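Local coordinates for protein putative transcriptional regulator, sugar-binding family (Arthrobacter aurescens, PDB 3NZE) that probably acts as a SorC-family transcriptional regulator that binds DNA and a carbohydrate, the latter through its putative sugar-binding domain, at residues G21-V26 against A248-L253; R41-A46 against S69-H74; D55-I60 against T80-V85; A124-A129 against R211-S216; L147-S152 against H217-Q222. All coordinates share one frame; numbering follows the deposited sequence. Where two conformers were deposited one is given.

Interaction 1: G21-V26 against A248-L253; sequences GVDVHV and ATDLIL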
# COMPACT_ATOMS: atom_id res chain seq x y z
N GLY A 21 -1.34 14.69 10.81
CA GLY A 21 -0.17 15.29 10.19
C GLY A 21 0.18 14.72 8.83
O GLY A 21 1.36 14.54 8.50
N VAL A 22 -0.84 14.43 8.03
CA VAL A 22 -0.66 14.03 6.64
C VAL A 22 -1.54 14.92 5.77
O VAL A 22 -2.54 15.46 6.24
CB VAL A 22 -1.07 12.58 6.38
CG1 VAL A 22 -0.13 11.63 7.09
CG2 VAL A 22 -2.52 12.34 6.79
N ASP A 23 -1.16 15.09 4.51
CA ASP A 23 -2.05 15.74 3.57
C ASP A 23 -3.11 14.71 3.20
O ASP A 23 -2.84 13.51 3.19
CB ASP A 23 -1.29 16.28 2.35
CG ASP A 23 -0.56 17.59 2.67
OD1 ASP A 23 -1.25 18.63 2.75
OD2 ASP A 23 0.67 17.60 2.84
N VAL A 24 -4.34 15.17 2.96
CA VAL A 24 -5.45 14.24 2.80
C VAL A 24 -6.50 14.70 1.81
O VAL A 24 -6.81 15.90 1.72
CB VAL A 24 -6.10 13.93 4.17
CG1 VAL A 24 -6.55 15.21 4.83
CG2 VAL A 24 -7.28 12.96 4.02
N HIS A 25 -7.05 13.74 1.07
CA HIS A 25 -8.19 13.94 0.19
C HIS A 25 -9.28 12.97 0.62
O HIS A 25 -9.10 11.75 0.58
CB HIS A 25 -7.82 13.67 -1.27
CG HIS A 25 -6.97 14.74 -1.88
ND1 HIS A 25 -5.59 14.73 -1.81
CD2 HIS A 25 -7.30 15.86 -2.57
CE1 HIS A 25 -5.11 15.79 -2.43
NE2 HIS A 25 -6.13 16.50 -2.89
N VAL A 26 -10.42 13.53 1.04
CA VAL A 26 -11.56 12.72 1.43
C VAL A 26 -12.51 12.68 0.25
O VAL A 26 -12.92 13.71 -0.26
CB VAL A 26 -12.25 13.32 2.68
CG1 VAL A 26 -13.57 12.62 2.94
CG2 VAL A 26 -11.34 13.19 3.89
N ALA A 248 2.67 7.34 5.82
CA ALA A 248 2.12 8.12 4.71
C ALA A 248 2.51 9.60 4.79
O ALA A 248 2.72 10.12 5.88
CB ALA A 248 0.61 8.01 4.71
N THR A 249 2.62 10.26 3.64
CA THR A 249 2.66 11.72 3.60
C THR A 249 1.35 12.26 3.01
O THR A 249 0.93 13.38 3.32
CB THR A 249 3.85 12.26 2.78
OG1 THR A 249 3.81 11.70 1.45
CG2 THR A 249 5.17 11.89 3.42
N ASP A 250 0.72 11.47 2.14
CA ASP A 250 -0.50 11.85 1.45
C ASP A 250 -1.50 10.70 1.56
O ASP A 250 -1.15 9.55 1.32
CB ASP A 250 -0.22 12.13 -0.02
CG ASP A 250 0.80 13.25 -0.22
OD1 ASP A 250 0.39 14.42 -0.37
OD2 ASP A 250 2.01 12.96 -0.20
N LEU A 251 -2.72 11.01 1.95
CA LEU A 251 -3.71 9.97 2.19
C LEU A 251 -4.96 10.25 1.36
O LEU A 251 -5.44 11.38 1.33
CB LEU A 251 -4.06 9.96 3.68
CG LEU A 251 -5.21 9.08 4.16
CD1 LEU A 251 -4.84 7.60 3.99
CD2 LEU A 251 -5.54 9.39 5.61
N ILE A 252 -5.47 9.22 0.68
CA ILE A 252 -6.75 9.32 -0.01
C ILE A 252 -7.67 8.23 0.54
O ILE A 252 -7.29 7.06 0.57
CB ILE A 252 -6.59 9.13 -1.54
CG1 ILE A 252 -5.61 10.17 -2.11
CG2 ILE A 252 -7.95 9.26 -2.25
CD1 ILE A 252 -4.21 9.66 -2.23
N LEU A 253 -8.85 8.62 1.00
CA LEU A 253 -9.77 7.64 1.60
C LEU A 253 -11.21 8.08 1.45
O LEU A 253 -11.49 9.25 1.20
CB LEU A 253 -9.44 7.40 3.07
CG LEU A 253 -9.93 8.40 4.13
CD1 LEU A 253 -9.64 7.88 5.53
CD2 LEU A 253 -9.31 9.80 3.95
O HOH W 1 2.40 15.80 1.52
O HOH W 2 2.46 15.41 4.62
O HOH W 3 -3.77 13.17 -0.54
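A248 O touches a methyl group of V22, with CG1 3.4 Å away. V22 CG1 stands anti to the carbonyl carbon (chi1 -67°), which sets that branch against the carbonyl of A248 and lets CG2 pack on L251 CB. At T249 the backbone pairing begins: D23 N donates to T249 O at 3.0 Å. The T249 side chain starts away from segment 21-26, and its hydroxyl donates to D250 OD2, with OG1 to OD2 2.7 Å; it also meets R226 N. D250 points to the same sheet face as D23, and the two acids come near, D23 OD2 lying 4.5 Å from D250 OD1. Water 1 sits between these oxygens, and D250 OD2 has a salt bridge to R225, both of which probably ease the repulsion. From here the two segments run as parallel strands only 13° apart, 23-27 forming the edge beside 250-254 in the central sheet of a Rossmann-like domain. L251 bonds to the two residues flanking V24: its N to D23 O at 2.8 Å, its O from H25 N at 2.9 Å. Water 3 also donates to L251 O and meets H25 ND1 in the plane of the imidazole. I252 lies beside H25 on the face of the two acids, under helix 35-50, its CA-H directed at H25 O. L253 N continues the ladder to H25 O at 3.2 Å. On the opposite face, its CD2 packs at 3.8 Å against V24 CG2 and also reaches V26 CG2, next to A258 of helix 255-261.

Interaction 2: R41-A46 against S69-H74; sequences RVAMQA and SAVSRH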
# COMPACT_ATOMS: atom_id res chain seq x y z
N ARG A 41 -14.18 4.67 -6.77
CA ARG A 41 -14.24 6.12 -6.65
C ARG A 41 -13.07 6.68 -5.85
O ARG A 41 -12.57 7.76 -6.15
CB ARG A 41 -15.57 6.54 -6.03
CG ARG A 41 -16.71 6.55 -7.08
CD ARG A 41 -18.00 5.99 -6.52
NE ARG A 41 -19.03 5.94 -7.56
CZ ARG A 41 -19.25 4.90 -8.36
NH1 ARG A 41 -18.51 3.80 -8.27
NH2 ARG A 41 -20.22 4.97 -9.27
N VAL A 42 -12.65 5.95 -4.82
CA VAL A 42 -11.46 6.35 -4.08
C VAL A 42 -10.27 6.28 -5.03
O VAL A 42 -9.42 7.17 -5.06
CB VAL A 42 -11.23 5.48 -2.83
CG1 VAL A 42 -9.90 5.85 -2.15
CG2 VAL A 42 -12.39 5.64 -1.86
N ALA A 43 -10.22 5.21 -5.82
CA ALA A 43 -9.09 5.00 -6.72
C ALA A 43 -8.98 6.09 -7.78
O ALA A 43 -7.88 6.48 -8.17
CB ALA A 43 -9.19 3.62 -7.38
N MSE A 44 -10.12 6.58 -8.25
CA MSE A 44 -10.12 7.69 -9.20
C MSE A 44 -9.50 8.94 -8.60
O MSE A 44 -8.70 9.61 -9.25
CB MSE A 44 -11.54 8.04 -9.65
CG MSE A 44 -12.10 7.14 -10.71
SE MSE A 44 -13.68 7.97 -11.48
CE MSE A 44 -12.87 9.42 -12.50
N GLN A 45 -9.87 9.27 -7.36
CA GLN A 45 -9.28 10.44 -6.73
C GLN A 45 -7.79 10.22 -6.49
O GLN A 45 -6.98 11.13 -6.67
CB GLN A 45 -9.98 10.77 -5.41
CG GLN A 45 -9.32 11.91 -4.64
CD GLN A 45 -9.39 13.21 -5.40
OE1 GLN A 45 -10.48 13.68 -5.76
NE2 GLN A 45 -8.23 13.82 -5.66
N ALA A 46 -7.42 9.01 -6.09
CA ALA A 46 -6.01 8.73 -5.84
C ALA A 46 -5.20 8.94 -7.12
O ALA A 46 -4.11 9.51 -7.09
CB ALA A 46 -5.83 7.30 -5.29
N SER A 69 -4.57 -2.05 -7.79
CA SER A 69 -5.10 -2.46 -9.08
C SER A 69 -6.14 -1.45 -9.54
O SER A 69 -6.10 -0.98 -10.67
CB SER A 69 -5.73 -3.85 -8.99
OG SER A 69 -6.00 -4.34 -10.28
N ALA A 70 -7.07 -1.12 -8.64
CA ALA A 70 -8.10 -0.13 -8.96
C ALA A 70 -7.46 1.21 -9.32
O ALA A 70 -7.85 1.84 -10.31
CB ALA A 70 -9.07 0.02 -7.80
N VAL A 71 -6.49 1.66 -8.53
CA VAL A 71 -5.77 2.88 -8.84
C VAL A 71 -5.15 2.83 -10.24
O VAL A 71 -5.27 3.79 -11.01
CB VAL A 71 -4.67 3.13 -7.79
CG1 VAL A 71 -3.76 4.29 -8.19
CG2 VAL A 71 -5.31 3.37 -6.43
N SER A 72 -4.53 1.71 -10.59
CA SER A 72 -3.83 1.62 -11.86
C SER A 72 -4.78 1.76 -13.04
O SER A 72 -4.38 2.19 -14.11
CB SER A 72 -3.06 0.31 -11.96
OG SER A 72 -3.93 -0.80 -12.11
N ARG A 73 -6.04 1.38 -12.84
CA ARG A 73 -7.03 1.49 -13.91
C ARG A 73 -7.47 2.92 -14.18
O ARG A 73 -8.05 3.21 -15.22
CB ARG A 73 -8.25 0.61 -13.61
CG ARG A 73 -7.95 -0.87 -13.66
CD ARG A 73 -9.22 -1.68 -13.50
NE ARG A 73 -8.91 -3.10 -13.33
CZ ARG A 73 -8.72 -3.95 -14.33
NH1 ARG A 73 -8.45 -5.22 -14.07
NH2 ARG A 73 -8.80 -3.53 -15.59
N HIS A 74 -7.18 3.83 -13.25
CA HIS A 74 -7.66 5.22 -13.38
C HIS A 74 -6.58 6.25 -13.68
O HIS A 74 -6.85 7.46 -13.74
CB HIS A 74 -8.45 5.63 -12.13
CG HIS A 74 -9.69 4.80 -11.92
ND1 HIS A 74 -10.84 4.99 -12.65
CD2 HIS A 74 -9.95 3.79 -11.06
CE1 HIS A 74 -11.75 4.12 -12.26
NE2 HIS A 74 -11.24 3.39 -11.29
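The close part of this helix crossing is A43, whose methyl group fits against the backbone of A70 and V71: A43 CB is 3.5 Å from V71 N and 3.6 Å from A70 CB. With alanines A43 and A70 facing each other, the axes of segments 41-46 and 69-73 approach to 7.9 Å, at a signed angle of -58°. V71 CG2 extends the apolar patch, 4.0 Å from A43 CB and 4.1 Å from A46 CB. Toward solvent the packing changes character. There the selenomethionine M44 crosses H74 at about a right angle and lays CG over one face of the imidazole, 3.4 Å from the ring centroid, a CH-pi contact offset toward the ring's rim. Its SE stands farther off, oblique to the ring, and M44 itself is exposed. The imidazole is steadied from helix 35-50 itself, since H74 NE2 is hydrogen-bonded to D40 OD1. No hydrogen bond joins the two segments directly. Behind the contact, V42 and Q45 turn to I252 of strand 250-254, while on the far side of helix 66-73 S69 and S72 meet Y101, I105 and F109 of helix 99-113.

Interaction 3: D55-I60 against T80-V85; sequences DSNAII and THDSIV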
# COMPACT_ATOMS: atom_id res chain seq x y z
N ASP A 55 7.22 12.27 -11.89
CA ASP A 55 8.08 13.13 -12.71
C ASP A 55 9.01 12.31 -13.58
O ASP A 55 9.04 11.09 -13.48
CB ASP A 55 8.93 14.04 -11.83
CG ASP A 55 8.10 15.02 -11.03
OD1 ASP A 55 7.38 15.84 -11.65
OD2 ASP A 55 8.19 14.97 -9.79
N SER A 56 9.80 13.00 -14.41
CA SER A 56 10.84 12.32 -15.16
C SER A 56 12.05 12.09 -14.26
O SER A 56 12.20 12.73 -13.22
CB SER A 56 11.25 13.12 -16.40
OG SER A 56 10.17 13.24 -17.31
N ASN A 57 12.92 11.17 -14.68
CA ASN A 57 14.12 10.84 -13.92
C ASN A 57 13.79 10.42 -12.49
O ASN A 57 14.51 10.78 -11.55
CB ASN A 57 15.07 12.05 -13.89
CG ASN A 57 15.56 12.42 -15.27
OD1 ASN A 57 15.08 13.39 -15.87
ND2 ASN A 57 16.50 11.65 -15.79
N ALA A 58 12.71 9.67 -12.34
CA ALA A 58 12.24 9.28 -11.01
C ALA A 58 12.08 7.78 -10.90
O ALA A 58 11.91 7.08 -11.89
CB ALA A 58 10.92 9.97 -10.70
N ILE A 59 12.12 7.29 -9.67
CA ILE A 59 11.86 5.88 -9.40
C ILE A 59 10.59 5.80 -8.57
O ILE A 59 10.53 6.33 -7.46
CB ILE A 59 13.04 5.21 -8.68
CG1 ILE A 59 14.26 5.19 -9.61
CG2 ILE A 59 12.68 3.80 -8.23
CD1 ILE A 59 15.56 4.84 -8.92
N ILE A 60 9.56 5.19 -9.14
CA ILE A 60 8.26 5.11 -8.49
C ILE A 60 8.02 3.71 -7.95
O ILE A 60 7.87 2.76 -8.73
CB ILE A 60 7.12 5.45 -9.47
CG1 ILE A 60 7.41 6.75 -10.23
CG2 ILE A 60 5.79 5.49 -8.73
CD1 ILE A 60 7.72 7.91 -9.34
N THR A 80 6.60 10.81 -19.27
CA THR A 80 7.81 11.25 -18.62
C THR A 80 8.94 10.60 -19.38
O THR A 80 8.69 9.79 -20.28
CB THR A 80 7.86 10.78 -17.14
OG1 THR A 80 7.93 9.34 -17.10
CG2 THR A 80 6.63 11.26 -16.37
N HIS A 81 10.17 10.93 -19.03
CA HIS A 81 11.31 10.20 -19.58
C HIS A 81 12.25 9.78 -18.46
O HIS A 81 12.31 10.43 -17.43
CB HIS A 81 12.07 11.03 -20.60
CG HIS A 81 12.59 12.33 -20.06
ND1 HIS A 81 13.90 12.49 -19.66
CD2 HIS A 81 11.98 13.51 -19.84
CE1 HIS A 81 14.07 13.72 -19.22
NE2 HIS A 81 12.92 14.37 -19.32
N ASP A 82 12.96 8.67 -18.69
CA ASP A 82 14.01 8.22 -17.78
C ASP A 82 13.50 7.88 -16.38
O ASP A 82 14.26 7.93 -15.41
CB ASP A 82 15.13 9.26 -17.70
CG ASP A 82 15.96 9.30 -18.96
OD1 ASP A 82 15.90 10.32 -19.69
OD2 ASP A 82 16.67 8.31 -19.24
N SER A 83 12.24 7.51 -16.29
CA SER A 83 11.69 7.08 -15.02
C SER A 83 11.45 5.59 -15.00
O SER A 83 11.37 4.94 -16.05
CB SER A 83 10.39 7.81 -14.71
OG SER A 83 10.68 9.17 -14.41
N ILE A 84 11.34 5.05 -13.80
CA ILE A 84 11.18 3.62 -13.61
C ILE A 84 10.08 3.38 -12.60
O ILE A 84 9.99 4.09 -11.61
CB ILE A 84 12.47 3.03 -13.00
CG1 ILE A 84 13.65 3.23 -13.95
CG2 ILE A 84 12.29 1.57 -12.66
CD1 ILE A 84 15.00 2.95 -13.30
N VAL A 85 9.23 2.39 -12.86
CA VAL A 85 8.29 1.94 -11.83
C VAL A 85 8.77 0.59 -11.32
O VAL A 85 8.97 -0.35 -12.09
CB VAL A 85 6.84 1.84 -12.33
CG1 VAL A 85 6.24 3.23 -12.52
CG2 VAL A 85 6.75 1.03 -13.61
O HOH W 4 15.02 6.56 -13.04
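S56 lays its CB over one face of the H81 imidazole, 3.7 Å from the ring centroid, while its OG accepts H81 N at 2.9 Å. These residues belong to the loops that lead into the two parallel strands of a beta-alpha-beta unit, strand 59-62, helix 66-73 and strand 84-87, in a Rossmann-like sheet. The H81 ring is pinned at its edge by its own neighbour: ND1 donates to the anti lone pair of D82 OD1 at 3.0 Å, and that oxygen lies in the plane of the imidazole. D82 in turn lies alongside N57, carboxylate and amide planes only 13° apart, and the N57 amide stands nearly perpendicular to the H81 ring. Both N57 and D82 have positive phi, so the two loops make matching turns; N57 N reaches H81 O at 2.9 Å. Beyond the turns the ladder becomes regular. I84 N donates to A58 O at 2.8 Å, and I60 N to I84 O at 2.7 Å, nearly straight at 176°. I59 and I84 share one face and I60 and V85 the other; I84 also touches E118, a calcium-site residue in this protein, though no calcium is bound to this chain. Where loop turns to strand, the S83 hydroxyl bridges two points of segment 55-60: OG gives its proton to a lone pair of D55 O at 2.7 Å and accepts A58 N at 2.9 Å.

Interaction 4: A124-A129 against R211-S216; sequences AFFDHA and RSTGPS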
# COMPACT_ATOMS: atom_id res chain seq x y z
N ALA A 124 4.78 -14.09 -3.44
CA ALA A 124 4.02 -13.08 -2.69
C ALA A 124 4.49 -12.93 -1.25
O ALA A 124 4.38 -11.86 -0.68
CB ALA A 124 2.51 -13.41 -2.72
N PHE A 125 4.99 -14.02 -0.68
CA PHE A 125 5.36 -14.07 0.74
C PHE A 125 6.07 -15.41 0.90
O PHE A 125 5.85 -16.32 0.08
CB PHE A 125 4.08 -14.04 1.59
CG PHE A 125 4.29 -13.58 3.00
CD1 PHE A 125 4.36 -12.23 3.30
CD2 PHE A 125 4.39 -14.49 4.04
CE1 PHE A 125 4.54 -11.79 4.60
CE2 PHE A 125 4.58 -14.06 5.35
CZ PHE A 125 4.64 -12.71 5.62
N PHE A 126 6.91 -15.55 1.91
CA PHE A 126 7.62 -16.81 2.13
C PHE A 126 6.98 -17.66 3.21
O PHE A 126 6.53 -17.14 4.22
CB PHE A 126 9.08 -16.55 2.47
CG PHE A 126 9.86 -15.95 1.34
CD1 PHE A 126 10.23 -16.72 0.25
CD2 PHE A 126 10.25 -14.62 1.38
CE1 PHE A 126 10.95 -16.18 -0.79
CE2 PHE A 126 10.98 -14.07 0.34
CZ PHE A 126 11.32 -14.85 -0.76
N ASP A 127 6.96 -18.97 3.00
CA ASP A 127 6.51 -19.92 4.01
C ASP A 127 7.50 -20.02 5.17
O ASP A 127 7.11 -20.26 6.32
CB ASP A 127 6.37 -21.33 3.40
CG ASP A 127 5.17 -21.46 2.48
OD1 ASP A 127 4.38 -20.50 2.36
OD2 ASP A 127 5.01 -22.55 1.88
N HIS A 128 8.78 -19.84 4.86
CA HIS A 128 9.85 -20.02 5.83
C HIS A 128 10.82 -18.86 5.78
O HIS A 128 11.25 -18.45 4.70
CB HIS A 128 10.63 -21.32 5.56
CG HIS A 128 9.76 -22.53 5.39
ND1 HIS A 128 9.50 -23.10 4.16
CD2 HIS A 128 9.08 -23.28 6.29
CE1 HIS A 128 8.71 -24.14 4.31
NE2 HIS A 128 8.44 -24.27 5.60
N ALA A 129 11.18 -18.34 6.94
CA ALA A 129 12.14 -17.25 7.02
C ALA A 129 13.46 -17.61 6.37
O ALA A 129 14.12 -16.75 5.78
CB ALA A 129 12.35 -16.81 8.47
N ARG A 211 9.37 -13.11 7.00
CA ARG A 211 8.93 -13.83 5.81
C ARG A 211 8.39 -12.88 4.73
O ARG A 211 7.96 -13.32 3.65
CB ARG A 211 7.87 -14.86 6.19
CG ARG A 211 8.45 -16.04 6.97
CD ARG A 211 7.38 -16.74 7.78
NE ARG A 211 6.25 -17.15 6.95
CZ ARG A 211 5.12 -17.65 7.43
NH1 ARG A 211 4.95 -17.79 8.74
NH2 ARG A 211 4.15 -17.99 6.60
N SER A 212 8.42 -11.59 5.02
CA SER A 212 7.89 -10.61 4.09
C SER A 212 8.85 -10.26 2.95
O SER A 212 10.07 -10.29 3.14
CB SER A 212 7.46 -9.33 4.81
OG SER A 212 6.90 -8.42 3.87
N THR A 213 8.30 -9.91 1.79
CA THR A 213 9.11 -9.46 0.66
C THR A 213 9.19 -7.93 0.53
O THR A 213 9.92 -7.43 -0.32
CB THR A 213 8.60 -10.04 -0.69
OG1 THR A 213 7.35 -9.45 -1.05
CG2 THR A 213 8.44 -11.56 -0.61
N GLY A 214 8.45 -7.20 1.36
CA GLY A 214 8.35 -5.75 1.20
C GLY A 214 9.42 -4.95 1.93
O GLY A 214 10.16 -5.49 2.76
N PRO A 215 9.53 -3.65 1.60
CA PRO A 215 10.51 -2.74 2.21
C PRO A 215 10.22 -2.52 3.69
O PRO A 215 9.06 -2.57 4.10
CB PRO A 215 10.28 -1.41 1.46
CG PRO A 215 9.44 -1.77 0.27
CD PRO A 215 8.64 -2.96 0.67
N SER A 216 11.25 -2.25 4.48
CA SER A 216 11.04 -1.98 5.89
C SER A 216 10.31 -0.66 6.04
O SER A 216 10.35 0.20 5.15
CB SER A 216 12.35 -1.90 6.67
OG SER A 216 13.10 -0.76 6.29
O HOH W 5 5.81 -10.36 0.74
O HOH W 6 3.32 -18.06 3.59
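Two loops leading into helices, one before helix 129-135 and one before helix 217-221, meet here through F126 and R211, which exchange a pair of hydrogen bonds. F126 N donates to R211 O at 3.0 Å, and R211 NE returns a nearly straight bond to F126 O at 2.7 Å, with that oxygen in the guanidinium plane. A bend at chi3 (54°) folds the arginine back along the first loop, and D127 O comes to lie over one guanidinium face. NH2 is held by a salt bridge to D179 and by water 6, which passes on to D127 OD1. The carbonyl of R211 has a second neighbour, for its O hangs 3.6 Å above the centre of the F125 ring. S212 OG accepts G214 N at 3.2 Å, an ST turn, and also meets T194. Next along, T213 CG2 packs 3.7 Å from F126 CE2, while water 5 accepts T213 N at 2.7 Å and donates to A124 O. T213 OG1 is bound by G90 N. Around the contact, F126 rests on T131, K132 and M135 of helix 129-135, and F125 stacks with Y174 and touches F196 of strand 195-198.

Interaction 5: L147-S152 against H217-Q222; sequences LQARMS and HEQLRQ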
# COMPACT_ATOMS: atom_id res chain seq x y z
N LEU A 147 17.09 -0.87 -6.29
CA LEU A 147 16.20 0.08 -6.96
C LEU A 147 15.16 0.59 -5.99
O LEU A 147 14.86 1.78 -5.95
CB LEU A 147 15.49 -0.57 -8.15
CG LEU A 147 16.11 -0.35 -9.53
CD1 LEU A 147 15.24 -1.02 -10.61
CD2 LEU A 147 16.27 1.13 -9.81
N GLN A 148 14.59 -0.32 -5.20
CA GLN A 148 13.60 0.05 -4.21
C GLN A 148 14.17 1.08 -3.25
O GLN A 148 13.48 2.02 -2.86
CB GLN A 148 13.12 -1.17 -3.43
CG GLN A 148 12.22 -2.11 -4.23
CD GLN A 148 11.92 -3.40 -3.48
OE1 GLN A 148 12.41 -3.61 -2.38
NE2 GLN A 148 11.10 -4.27 -4.09
N ALA A 149 15.44 0.91 -2.88
CA ALA A 149 16.08 1.78 -1.90
C ALA A 149 16.21 3.21 -2.41
O ALA A 149 16.31 4.16 -1.63
CB ALA A 149 17.46 1.22 -1.50
N ARG A 150 16.20 3.36 -3.73
CA ARG A 150 16.34 4.67 -4.36
C ARG A 150 15.01 5.32 -4.73
O ARG A 150 14.99 6.34 -5.40
CB ARG A 150 17.19 4.56 -5.63
CG ARG A 150 18.64 4.15 -5.42
CD ARG A 150 19.27 3.68 -6.75
NE ARG A 150 19.21 4.73 -7.76
CZ ARG A 150 19.28 4.53 -9.07
NH1 ARG A 150 19.40 3.30 -9.56
NH2 ARG A 150 19.21 5.56 -9.91
N MSE A 151 13.88 4.73 -4.33
CA MSE A 151 12.60 5.27 -4.80
C MSE A 151 12.33 6.71 -4.36
O MSE A 151 12.68 7.12 -3.25
CB MSE A 151 11.42 4.37 -4.41
CG MSE A 151 11.12 4.34 -2.95
SE MSE A 151 9.63 3.12 -2.63
CE MSE A 151 10.51 1.96 -1.33
N SER A 152 11.71 7.47 -5.26
CA SER A 152 11.38 8.87 -5.02
C SER A 152 10.01 8.97 -4.35
O SER A 152 9.79 9.80 -3.46
CB SER A 152 11.34 9.64 -6.35
OG SER A 152 12.29 9.17 -7.29
N HIS A 217 9.64 -0.50 7.17
CA HIS A 217 8.98 0.76 7.46
C HIS A 217 10.00 1.89 7.58
O HIS A 217 9.74 3.01 7.14
CB HIS A 217 8.07 0.62 8.68
CG HIS A 217 6.94 -0.35 8.46
ND1 HIS A 217 6.20 -0.88 9.49
CD2 HIS A 217 6.44 -0.89 7.32
CE1 HIS A 217 5.29 -1.71 9.00
NE2 HIS A 217 5.42 -1.73 7.68
N GLU A 218 11.17 1.59 8.13
CA GLU A 218 12.25 2.57 8.19
C GLU A 218 12.62 3.09 6.80
O GLU A 218 12.79 4.30 6.60
CB GLU A 218 13.50 2.01 8.91
CG GLU A 218 14.63 3.03 9.02
CD GLU A 218 15.90 2.46 9.61
OE1 GLU A 218 15.92 1.25 9.96
OE2 GLU A 218 16.89 3.21 9.73
N GLN A 219 12.74 2.19 5.84
CA GLN A 219 13.01 2.61 4.47
C GLN A 219 11.88 3.47 3.89
O GLN A 219 12.14 4.49 3.27
CB GLN A 219 13.27 1.40 3.57
CG GLN A 219 13.62 1.79 2.15
CD GLN A 219 14.00 0.58 1.30
OE1 GLN A 219 15.08 0.01 1.46
NE2 GLN A 219 13.11 0.20 0.40
N LEU A 220 10.63 3.06 4.10
CA LEU A 220 9.50 3.86 3.64
C LEU A 220 9.54 5.27 4.20
O LEU A 220 9.27 6.24 3.49
CB LEU A 220 8.18 3.22 4.04
CG LEU A 220 7.62 2.11 3.18
CD1 LEU A 220 6.20 1.82 3.63
CD2 LEU A 220 7.66 2.50 1.70
N ARG A 221 9.84 5.39 5.48
CA ARG A 221 9.80 6.70 6.11
C ARG A 221 10.84 7.66 5.53
O ARG A 221 10.75 8.86 5.77
CB ARG A 221 9.94 6.58 7.63
CG ARG A 221 8.66 6.11 8.33
CD ARG A 221 8.78 6.21 9.86
NE ARG A 221 9.67 5.19 10.42
CZ ARG A 221 9.26 4.00 10.88
NH1 ARG A 221 7.98 3.68 10.87
NH2 ARG A 221 10.16 3.14 11.35
N GLN A 222 11.80 7.15 4.77
CA GLN A 222 12.82 8.02 4.18
C GLN A 222 12.46 8.41 2.75
O GLN A 222 13.16 9.21 2.12
CB GLN A 222 14.20 7.36 4.19
CG GLN A 222 14.53 6.54 5.44
CD GLN A 222 14.31 7.31 6.73
OE1 GLN A 222 14.58 8.51 6.80
NE2 GLN A 222 13.81 6.62 7.75
O HOH W 7 13.85 -2.45 -0.16
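Q219 NE2 donates to water 7 at 2.8 Å, and the water in turn donates a hydrogen bond to Q148 OE1 at 2.9 Å, so the two glutamines are linked without touching amide to amide. Q219 gets this far because it is stretched out, CG anti to the backbone N (chi1 -177°) and the chain straight beyond it; the helices themselves stay apart, the nearest CA atoms, of A149 and Q219, being 7.1 Å from each other. The OE1 end of the Q219 amide lies against A149, with OE1 3.9 Å from A149 CA. Near the NE2 end comes the selenomethionine M151, bent at chi3 so that its methyl swings toward the second helix: CE lies 3.6 Å from Q219 NE2 and 4.2 Å from L220 CD2. P215 also touches this methyl, and V223 packs on the M151 side chain. The helix start is tied down by S216 OG, which caps Q219 N, and Q148 is held by NE2 to Q87 O. With no direct hydrogen bond between the segments, the polar link runs one way, Q219 to water to Q148 to Q87, which sets the Q148 amide, bonded at both OE1 and NE2, and probably favours the given turn of the Q219 amide, while the apolar share is small, M151 CE against L220 CD2.

In the fold
From the N terminus, strand 23-27 opens the loop that interaction 1 closes with strand 250-254 near the chain's end; everything else lies between. Helix 35-50 follows and is closed by interaction 2 onto helix 66-73, while interaction 3 starts between those helices and ends after them, so the two cross. Interactions 4 and 5 come later and likewise cross each other. Touches fall into two groups: I252 of interaction 1 packs on V42 and Q45 of interaction 2; separately, I59 O of interaction 3 probably binds S152 N of interaction 5, whose M151 touches P215 of interaction 4. Interactions 1 and 3 reach the same sheet.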